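Local coordinates for leucyl aminopeptidase (Trypanosoma brucei brucei, PDB 5NTD), which probably removes leucine and other amino-terminal residues from peptides as an M17 metallo-aminopeptidase, which here binds manganese and bestatin, at residues 282-287 with 395-400. Numbering follows the deposited sequence.
Sequences KKVSLV and VVIDMA
Leu286 and Ile397 lie alongside each other, extending in the same direction from residues 283-287 of strand 283-291 and from strand 395-400. The two strands are parallel neighbours in the central mixed sheet of the alpha/beta catalytic domain of the M17 family. CD2 of Leu286 packs 3.9 Å from CB of Ile397 and equally close to its CD1. CG1 of Ile397 sits beside the backbone N (chi1 -56°), which carries CD1 back towards Val284. Ile397 CD1 then meets Val284 CG1 at 4.0 Å. Val284 CG2 also lies near Val395 CB. Val284, Leu286, Val395 and Ile397 share one face of the sheet. Helix 511-519 covers it, with Tyr517 on Val395 and Ile397 and Phe518 on Leu286.

The other face bears Ser285, Val287, Val396 and Asp398. Helix 374-387 packs here, with Leu378 against Val287 and Thr386 against Val396.

In the plane of the sheet, five backbone hydrogen bonds join the strands. Ser285 and Val287 each bond through both N and O to the residues flanking their bridge partners, the usual parallel pattern. Val395 N to Lys283 O, at 3.2 Å, is the longest of the five; Val287 N to Ile397 O, at 2.8 Å, is the shortest. CA-H groups of Val284 and Leu286 also approach the carbonyl oxygens of Val395 and Ile397.

Polar groups on the second face find partners outside the pair. Ser285 OG bonds to Ser336 OG on the adjoining strand 334-344. The buried Asp398 side chain lies about 12 Å from a bound manganese ion. OD1 is hydrogen-bonded to His493 ND1 and OD2 to His491 NE2, both on the adjoining strand 490-495.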
ATOM      1  N   LYS G 282      -0.450  39.433 -33.904  1.00 35.52           N
ATOM      2  CA  LYS G 282       0.212  39.012 -32.669  1.00 36.83           C
ATOM      3  C   LYS G 282       1.357  38.087 -32.975  1.00 35.33           C
ATOM      4  O   LYS G 282       1.352  37.350 -33.952  1.00 33.31           O
ATOM      5  CB  LYS G 282      -0.782  38.236 -31.760  1.00 40.05           C
ATOM      6  CG  LYS G 282      -0.606  38.415 -30.257  1.00 42.97           C
ATOM      7  CD  LYS G 282      -0.879  39.856 -29.876  1.00 44.24           C
ATOM      8  CE  LYS G 282      -1.948  39.988 -28.830  1.00 46.60           C
ATOM      9  NZ  LYS G 282      -2.315  41.424 -28.730  1.00 48.33           N
ATOM     10  N   LYS G 283       2.317  38.086 -32.080  1.00 36.64           N
ATOM     11  CA  LYS G 283       3.385  37.058 -32.095  1.00 37.42           C
ATOM     12  C   LYS G 283       3.186  36.092 -30.920  1.00 36.02           C
ATOM     13  O   LYS G 283       3.218  36.492 -29.742  1.00 33.13           O
ATOM     14  CB  LYS G 283       4.766  37.692 -32.020  1.00 41.51           C
ATOM     15  CG  LYS G 283       5.001  38.768 -33.059  1.00 44.20           C
ATOM     16  CD  LYS G 283       6.479  39.141 -33.113  1.00 49.60           C
ATOM     17  CE  LYS G 283       6.729  40.599 -33.484  1.00 53.84           C
ATOM     18  NZ  LYS G 283       7.168  41.347 -32.259  1.00 58.19           N
ATOM     19  N   VAL G 284       2.986  34.826 -31.260  1.00 33.73           N
ATOM     20  CA  VAL G 284       2.660  33.807 -30.280  1.00 32.69           C
ATOM     21  C   VAL G 284       3.642  32.660 -30.385  1.00 31.91           C
ATOM     22  O   VAL G 284       3.855  32.111 -31.443  1.00 34.55           O
ATOM     23  CB  VAL G 284       1.232  33.265 -30.462  1.00 32.98           C
ATOM     24  CG1 VAL G 284       0.914  32.241 -29.396  1.00 33.04           C
ATOM     25  CG2 VAL G 284       0.218  34.380 -30.396  1.00 33.35           C
ATOM     26  N   SER G 285       4.198  32.285 -29.245  1.00 32.03           N
ATOM     27  CA  SER G 285       5.057  31.088 -29.113  1.00 30.82           C
ATOM     28  C   SER G 285       4.316  29.977 -28.407  1.00 30.76           C
ATOM     29  O   SER G 285       3.825  30.144 -27.284  1.00 33.42           O
ATOM     30  CB  SER G 285       6.329  31.383 -28.367  1.00 30.57           C
ATOM     31  OG  SER G 285       7.214  32.160 -29.154  1.00 30.04           O
ATOM     32  N   LEU G 286       4.228  28.854 -29.089  1.00 29.60           N
ATOM     33  CA  LEU G 286       3.607  27.661 -28.555  1.00 30.15           C
ATOM     34  C   LEU G 286       4.692  26.733 -28.058  1.00 31.22           C
ATOM     35  O   LEU G 286       5.704  26.539 -28.728  1.00 32.04           O
ATOM     36  CB  LEU G 286       2.781  26.919 -29.605  1.00 30.37           C
ATOM     37  CG  LEU G 286       1.733  27.758 -30.338  1.00 31.30           C
ATOM     38  CD1 LEU G 286       1.103  26.953 -31.472  1.00 31.12           C
ATOM     39  CD2 LEU G 286       0.637  28.231 -29.392  1.00 31.62           C
ATOM     40  N   VAL G 287       4.449  26.114 -26.907  1.00 31.29           N
ATOM     41  CA  VAL G 287       5.375  25.113 -26.343  1.00 30.60           C
ATOM     42  C   VAL G 287       4.571  23.894 -25.858  1.00 28.69           C
ATOM     43  O   VAL G 287       3.658  24.034 -25.103  1.00 26.91           O
ATOM     44  CB  VAL G 287       6.163  25.699 -25.173  1.00 31.42           C
ATOM     45  CG1 VAL G 287       7.200  24.701 -24.676  1.00 32.87           C
ATOM     46  CG2 VAL G 287       6.854  26.975 -25.602  1.00 31.38           C
ATOM     47  N   VAL G 395       2.868  36.545 -26.522  1.00 27.59           N
ATOM     48  CA  VAL G 395       2.118  35.561 -25.763  1.00 27.38           C
ATOM     49  C   VAL G 395       2.836  34.242 -25.871  1.00 27.05           C
ATOM     50  O   VAL G 395       3.222  33.826 -26.951  1.00 26.12           O
ATOM     51  CB  VAL G 395       0.687  35.363 -26.296  1.00 28.04           C
ATOM     52  CG1 VAL G 395      -0.051  34.318 -25.477  1.00 28.43           C
ATOM     53  CG2 VAL G 395      -0.086  36.667 -26.263  1.00 27.52           C
ATOM     54  N   VAL G 396       2.982  33.578 -24.732  1.00 26.69           N
ATOM     55  CA  VAL G 396       3.509  32.204 -24.684  1.00 26.48           C
ATOM     56  C   VAL G 396       2.396  31.289 -24.198  1.00 27.47           C
ATOM     57  O   VAL G 396       1.780  31.547 -23.167  1.00 26.27           O
ATOM     58  CB  VAL G 396       4.690  32.044 -23.749  1.00 26.76           C
ATOM     59  CG1 VAL G 396       5.102  30.580 -23.634  1.00 27.78           C
ATOM     60  CG2 VAL G 396       5.858  32.843 -24.243  1.00 27.98           C
ATOM     61  N   ILE G 397       2.136  30.243 -24.977  1.00 27.31           N
ATOM     62  CA  ILE G 397       1.150  29.238 -24.607  1.00 26.73           C
ATOM     63  C   ILE G 397       1.857  27.918 -24.503  1.00 27.69           C
ATOM     64  O   ILE G 397       2.431  27.427 -25.490  1.00 28.01           O
ATOM     65  CB  ILE G 397       0.020  29.085 -25.629  1.00 27.04           C
ATOM     66  CG1 ILE G 397      -0.680  30.413 -25.871  1.00 26.85           C
ATOM     67  CG2 ILE G 397      -1.002  28.047 -25.158  1.00 26.58           C
ATOM     68  CD1 ILE G 397      -1.671  30.365 -27.018  1.00 26.77           C
ATOM     69  N   ASP G 398       1.852  27.347 -23.314  1.00 27.18           N
ATOM     70  CA  ASP G 398       2.363  25.976 -23.185  1.00 27.75           C
ATOM     71  C   ASP G 398       1.174  25.050 -22.920  1.00 27.44           C
ATOM     72  O   ASP G 398       0.235  25.418 -22.222  1.00 27.43           O
ATOM     73  CB  ASP G 398       3.475  25.857 -22.146  1.00 28.58           C
ATOM     74  CG  ASP G 398       2.953  25.769 -20.726  1.00 28.60           C
ATOM     75  OD1 ASP G 398       2.399  24.710 -20.382  1.00 28.42           O
ATOM     76  OD2 ASP G 398       3.049  26.786 -20.015  1.00 27.95           O
ATOM     77  N   MET G 399       1.230  23.890 -23.534  1.00 26.39           N
ATOM     78  CA  MET G 399       0.190  22.882 -23.398  1.00 26.85           C
ATOM     79  C   MET G 399       0.830  21.567 -23.009  1.00 26.24           C
ATOM     80  O   MET G 399       1.801  21.149 -23.610  1.00 25.37           O
ATOM     81  CB  MET G 399      -0.618  22.688 -24.685  1.00 27.58           C
ATOM     82  CG  MET G 399      -1.255  23.981 -25.193  1.00 28.87           C
ATOM     83  SD  MET G 399      -2.277  23.744 -26.646  1.00 29.93           S
ATOM     84  CE  MET G 399      -3.894  23.765 -25.940  1.00 30.45           C
ATOM     85  N   ALA G 400       0.255  20.928 -21.997  1.00 25.32           N
ATOM     86  CA  ALA G 400       0.886  19.744 -21.383  1.00 25.16           C
ATOM     87  C   ALA G 400      -0.081  18.885 -20.627  1.00 23.78           C
ATOM     88  O   ALA G 400      -0.956  19.367 -19.930  1.00 22.55           O
ATOM     89  CB  ALA G 400       1.989  20.189 -20.468  1.00 25.04           C
TER